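Local coordinates for protein Alpha/beta hydrolase (PDB 6KSU) that probably closes the chain of a non-ribosomal peptide into a macrolactam, acting as a stand-alone cyclase of the penicillin-binding-protein type by joining residues of opposite chirality, at residues E41-G46 against H231-G236; F96-D101 against L283-A288. All coordinates share one frame; numbering follows the deposited sequence.

Contact 1: residues E41-G46 against H231-G236; sequences EHRVTG and HALRAG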
loop_
_atom_site.group_PDB
_atom_site.type_symbol
_atom_site.label_atom_id
_atom_site.label_comp_id
_atom_site.label_asym_id
_atom_site.label_seq_id
_atom_site.Cartn_x
_atom_site.Cartn_y
_atom_site.Cartn_z
ATOM N N GLU A 41 -5.528 24.841 3.823
ATOM C CA GLU A 41 -6.839 24.551 4.394
ATOM C C GLU A 41 -6.824 23.345 5.342
ATOM O O GLU A 41 -7.503 23.359 6.371
ATOM C CB GLU A 41 -7.832 24.344 3.255
ATOM C CG GLU A 41 -9.137 23.718 3.644
ATOM C CD GLU A 41 -10.134 23.786 2.508
ATOM O OE1 GLU A 41 -11.003 22.897 2.426
ATOM O OE2 GLU A 41 -10.043 24.729 1.689
ATOM N N HIS A 42 -6.055 22.299 5.031
ATOM C CA HIS A 42 -5.907 21.176 5.961
ATOM C C HIS A 42 -4.663 21.302 6.845
ATOM O O HIS A 42 -4.385 20.403 7.648
ATOM C CB HIS A 42 -5.885 19.836 5.201
ATOM C CG HIS A 42 -7.137 19.560 4.420
ATOM N ND1 HIS A 42 -8.386 19.526 5.000
ATOM C CD2 HIS A 42 -7.336 19.349 3.098
ATOM C CE1 HIS A 42 -9.299 19.296 4.072
ATOM N NE2 HIS A 42 -8.687 19.189 2.907
ATOM N N ARG A 43 -3.927 22.407 6.724
ATOM C CA ARG A 43 -2.736 22.693 7.526
ATOM C C ARG A 43 -1.757 21.516 7.571
ATOM O O ARG A 43 -1.298 21.078 8.629
ATOM C CB ARG A 43 -3.135 23.167 8.916
ATOM C CG ARG A 43 -3.690 24.591 8.875
ATOM C CD ARG A 43 -3.270 25.404 10.102
ATOM N NE ARG A 43 -3.361 24.633 11.340
ATOM C CZ ARG A 43 -4.484 24.097 11.807
ATOM N NH1 ARG A 43 -5.627 24.254 11.152
ATOM N NH2 ARG A 43 -4.465 23.405 12.938
ATOM N N VAL A 44 -1.398 21.043 6.375
ATOM C CA VAL A 44 -0.304 20.092 6.213
ATOM C C VAL A 44 1.032 20.782 6.453
ATOM O O VAL A 44 1.276 21.881 5.939
ATOM C CB VAL A 44 -0.372 19.484 4.807
ATOM C CG1 VAL A 44 0.746 18.504 4.613
ATOM C CG2 VAL A 44 -1.749 18.809 4.624
ATOM N N THR A 45 1.907 20.137 7.236
ATOM C CA THR A 45 3.231 20.703 7.495
ATOM C C THR A 45 3.992 20.970 6.202
ATOM O O THR A 45 4.535 22.065 6.004
ATOM C CB THR A 45 4.066 19.797 8.402
ATOM O OG1 THR A 45 3.327 19.488 9.592
ATOM C CG2 THR A 45 5.344 20.531 8.820
ATOM N N GLY A 46 4.047 19.981 5.314
ATOM C CA GLY A 46 4.756 20.091 4.049
ATOM C C GLY A 46 4.257 19.015 3.112
ATOM O O GLY A 46 3.707 17.990 3.536
ATOM N N HIS A 231 4.545 14.641 11.383
ATOM C CA HIS A 231 3.935 15.661 12.215
ATOM C C HIS A 231 2.491 15.279 12.492
ATOM O O HIS A 231 1.851 14.596 11.691
ATOM C CB HIS A 231 3.986 17.057 11.554
ATOM C CG HIS A 231 5.374 17.532 11.220
ATOM N ND1 HIS A 231 6.137 16.978 10.211
ATOM C CD2 HIS A 231 6.135 18.512 11.767
ATOM C CE1 HIS A 231 7.305 17.598 10.149
ATOM N NE2 HIS A 231 7.328 18.534 11.081
ATOM N N ALA A 232 1.992 15.714 13.650
ATOM C CA ALA A 232 0.610 15.485 14.058
ATOM C C ALA A 232 0.193 16.570 15.040
ATOM O O ALA A 232 0.977 16.967 15.903
ATOM C CB ALA A 232 0.427 14.116 14.717
ATOM N N LEU A 233 -1.044 17.034 14.909
ATOM C CA LEU A 233 -1.575 18.017 15.851
ATOM C C LEU A 233 -1.719 17.408 17.239
ATOM O O LEU A 233 -2.338 16.356 17.410
ATOM C CB LEU A 233 -2.923 18.546 15.371
ATOM C CG LEU A 233 -2.924 20.030 15.043
ATOM C CD1 LEU A 233 -4.321 20.483 14.681
ATOM C CD2 LEU A 233 -2.362 20.833 16.222
ATOM N N ARG A 234 -1.125 18.052 18.223
ATOM C CA ARG A 234 -1.308 17.663 19.608
ATOM C C ARG A 234 -2.401 18.500 20.266
ATOM O O ARG A 234 -2.693 19.620 19.844
ATOM C CB ARG A 234 0.001 17.801 20.373
ATOM C CG ARG A 234 0.932 16.657 20.094
ATOM C CD ARG A 234 2.113 16.755 21.001
ATOM N NE ARG A 234 2.674 18.095 20.932
ATOM C CZ ARG A 234 3.885 18.356 20.468
ATOM N NH1 ARG A 234 4.653 17.362 20.049
ATOM N NH2 ARG A 234 4.328 19.601 20.428
ATOM N N ALA A 235 -3.025 17.917 21.286
ATOM C CA ALA A 235 -4.122 18.543 22.016
ATOM C C ALA A 235 -3.799 19.987 22.385
ATOM O O ALA A 235 -2.773 20.267 23.013
ATOM C CB ALA A 235 -4.420 17.727 23.278
ATOM N N GLY A 236 -4.667 20.907 21.974
ATOM C CA GLY A 236 -4.459 22.315 22.245
ATOM C C GLY A 236 -3.384 22.960 21.402
ATOM O O GLY A 236 -3.144 24.164 21.549
#
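Thr45 reaches His231 because its chi1 of -53° sets CG2 anti to the backbone N and OG1 anti to the carbonyl carbon, so that the two branches divide the work. The methyl settles over one face of the imidazole as a CH-pi contact: CG2 of Thr45 lies 3.6 Å from the centroid of the His231 ring and only 8° off the ring normal. The hydroxyl goes to the root of the same side chain, with OG1 of Thr45 3.2 Å from CB of His231. That is a van der Waals meeting, and no hydrogen bond passes between the two segments. His231 has its CG anti to the carbonyl carbon as well, chi1 -58°, and its side chain crosses that of Thr45 at about a right angle.

The ring is fixed from outside the pair. ND1 is hydrogen-bonded to the carbonyl O of Asn351 and NE2 to the backbone N of Val67, so both nitrogens are satisfied and the rotation of the ring is set, which holds its face ready for the methyl.

A second touch lies toward the surface, where the bent side chain of Arg43 brings NH2 to 3.4 Å from CD1 of Leu233, obliquely to the guanidinium plane. Arg43 is the first residue to leave helical geometry after helix 23-41, in a Schellman motif with positive phi. The contact thus sits where the chain turns from that helix into strand 46-53; its other side is the start of the short strand pair 231-232 and 241-242, while helix 355-365 packs against His42 and Val44.

Contact 2: residues F96-D101 against L283-A288; sequences FVCDGD and LLPEDA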
loop_
_atom_site.group_PDB
_atom_site.type_symbol
_atom_site.label_atom_id
_atom_site.label_comp_id
_atom_site.label_asym_id
_atom_site.label_seq_id
_atom_site.Cartn_x
_atom_site.Cartn_y
_atom_site.Cartn_z
ATOM N N PHE A 96 13.938 -8.890 -12.376
ATOM C CA PHE A 96 14.632 -10.175 -12.341
ATOM C C PHE A 96 13.895 -11.213 -13.166
ATOM O O PHE A 96 14.521 -12.063 -13.805
ATOM C CB PHE A 96 14.805 -10.631 -10.888
ATOM C CG PHE A 96 15.910 -9.934 -10.184
ATOM C CD1 PHE A 96 17.209 -10.418 -10.251
ATOM C CD2 PHE A 96 15.672 -8.741 -9.515
ATOM C CE1 PHE A 96 18.246 -9.743 -9.635
ATOM C CE2 PHE A 96 16.707 -8.055 -8.898
ATOM C CZ PHE A 96 17.992 -8.557 -8.952
ATOM N N VAL A 97 12.570 -11.130 -13.182
ATOM C CA VAL A 97 11.764 -12.011 -14.014
ATOM C C VAL A 97 12.124 -11.812 -15.480
ATOM O O VAL A 97 12.367 -12.772 -16.214
ATOM C CB VAL A 97 10.273 -11.750 -13.739
ATOM C CG1 VAL A 97 9.373 -12.364 -14.813
ATOM C CG2 VAL A 97 9.920 -12.228 -12.328
ATOM N N CYS A 98 12.224 -10.558 -15.907
ATOM C CA CYS A 98 12.458 -10.290 -17.323
ATOM C C CYS A 98 13.854 -10.730 -17.765
ATOM O O CYS A 98 14.024 -11.245 -18.875
ATOM C CB CYS A 98 12.208 -8.815 -17.599
ATOM S SG CYS A 98 10.495 -8.415 -17.265
ATOM N N ASP A 99 14.860 -10.561 -16.917
ATOM C CA ASP A 99 16.147 -11.141 -17.269
ATOM C C ASP A 99 16.152 -12.662 -17.162
ATOM O O ASP A 99 17.209 -13.275 -17.377
ATOM C CB ASP A 99 17.240 -10.545 -16.387
ATOM C CG ASP A 99 17.315 -9.031 -16.503
ATOM O OD1 ASP A 99 16.956 -8.496 -17.575
ATOM O OD2 ASP A 99 17.740 -8.376 -15.525
ATOM N N GLY A 100 15.013 -13.279 -16.843
ATOM C CA GLY A 100 14.928 -14.710 -16.668
ATOM C C GLY A 100 15.593 -15.234 -15.424
ATOM O O GLY A 100 15.636 -16.455 -15.229
ATOM N N ASP A 101 16.107 -14.347 -14.574
ATOM C CA ASP A 101 16.685 -14.714 -13.286
ATOM C C ASP A 101 15.657 -15.187 -12.257
ATOM O O ASP A 101 16.060 -15.643 -11.187
ATOM C CB ASP A 101 17.441 -13.522 -12.690
ATOM C CG ASP A 101 18.734 -13.218 -13.416
ATOM O OD1 ASP A 101 19.087 -13.985 -14.333
ATOM O OD2 ASP A 101 19.408 -12.222 -13.061
ATOM N N LEU A 283 14.282 -0.397 -18.756
ATOM C CA LEU A 283 14.457 -0.856 -17.382
ATOM C C LEU A 283 13.289 -1.714 -16.907
ATOM O O LEU A 283 13.466 -2.599 -16.058
ATOM C CB LEU A 283 14.618 0.353 -16.471
ATOM C CG LEU A 283 15.392 0.127 -15.193
ATOM C CD1 LEU A 283 16.820 -0.246 -15.535
ATOM C CD2 LEU A 283 15.353 1.405 -14.381
ATOM N N LEU A 284 12.088 -1.451 -17.415
ATOM C CA LEU A 284 10.927 -2.283 -17.127
ATOM C C LEU A 284 10.186 -2.496 -18.440
ATOM O O LEU A 284 9.432 -1.612 -18.892
ATOM C CB LEU A 284 10.033 -1.666 -16.053
ATOM C CG LEU A 284 9.273 -2.754 -15.278
ATOM C CD1 LEU A 284 8.711 -2.239 -13.967
ATOM C CD2 LEU A 284 8.150 -3.284 -16.122
ATOM N N PRO A 285 10.388 -3.657 -19.077
ATOM C CA PRO A 285 9.738 -3.967 -20.357
ATOM C C PRO A 285 8.219 -3.879 -20.313
ATOM O O PRO A 285 7.585 -3.959 -19.262
ATOM C CB PRO A 285 10.184 -5.407 -20.632
ATOM C CG PRO A 285 11.491 -5.538 -19.925
ATOM C CD PRO A 285 11.381 -4.677 -18.694
ATOM N N GLU A 286 7.644 -3.745 -21.509
ATOM C CA GLU A 286 6.203 -3.591 -21.648
ATOM C C GLU A 286 5.442 -4.789 -21.080
ATOM O O GLU A 286 4.362 -4.627 -20.497
ATOM C CB GLU A 286 5.850 -3.392 -23.123
ATOM C CG GLU A 286 4.368 -3.152 -23.385
ATOM C CD GLU A 286 4.121 -1.858 -24.139
ATOM O OE1 GLU A 286 4.823 -1.635 -25.152
ATOM O OE2 GLU A 286 3.232 -1.071 -23.732
ATOM N N ASP A 287 5.976 -6.000 -21.239
ATOM C CA ASP A 287 5.239 -7.159 -20.741
ATOM C C ASP A 287 5.159 -7.142 -19.217
ATOM O O ASP A 287 4.120 -7.474 -18.639
ATOM C CB ASP A 287 5.869 -8.453 -21.243
ATOM C CG ASP A 287 5.688 -8.648 -22.741
ATOM O OD1 ASP A 287 5.694 -7.644 -23.484
ATOM O OD2 ASP A 287 5.531 -9.805 -23.187
ATOM N N ALA A 288 6.236 -6.727 -18.548
ATOM C CA ALA A 288 6.187 -6.624 -17.092
ATOM C C ALA A 288 5.204 -5.540 -16.644
ATOM O O ALA A 288 4.401 -5.759 -15.729
ATOM C CB ALA A 288 7.588 -6.355 -16.549
#
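Cys98 carries its side of this contact through its sulfur, which meets two groups of 283-288. The closer is the methyl of Ala288, with SG of Cys98 3.6 Å from CB of Ala288. The other is the ring of Pro285, whose CG lies 4.0 Å from the same SG, and CD of the proline is scarcely farther. CB of Cys98 adds a looser touch, 4.1 Å from CG of Pro285. Proline and alanine are three positions apart, and the first turn of helix 286-293 brings both toward the sulfur.

One shell out, the backbone explains the meeting. With chi1 at -63°, SG stands anti to the carbonyl carbon of its own residue, and the side chain extends from the last turn of helix 85-98 toward the start of helix 286-293. That last turn closes in a Schellman motif: the N of Gly100 bonds to the O of Val97 at 2.8 Å, and a weak bond joins the N of Asp101 to the O of Phe96. Gly100, with positive phi, leads the chain away. On the facing side Pro285 occupies the N-cap position, where its rigid ring precedes the helix.

Farther out, the side chain of Leu284 starts out away from 96-101, but touches Glu91 in an earlier turn of helix 85-98, as well as Val289 and Met292. Ala288 also rests on Met94, and the carbonyl of Leu284 receives a hydrogen bond from Arg275. Just beside the contact, NE2 of Gln95 gives a weak hydrogen bond to the O of Leu283.

The end of one helix therefore meets the beginning of another through small apolar groups. Between the segments themselves there is no directional bond, but a modest apolar contact of a polarisable sulfur with a methyl and a proline ring.

In the fold
From the N terminus, the chain passes through 41-46 on leaving helix 23-41, then through 96-101 at the end of helix 85-98. It returns to 231-236, where contact 1 closes a loop with 184 residues between its segments, and afterwards to 283-288, where contact 2 closes one of 181. The segments alternate, so the two loops cross and neither nests inside the other. Contact 1 joins the turn before strand 46-53 of the seven-stranded sheet to the short strand pair; contact 2 joins two helices across the chain's centre from it. Their centres are about 42 Å apart, and both belong to the beta-lactamase-like part of the protein.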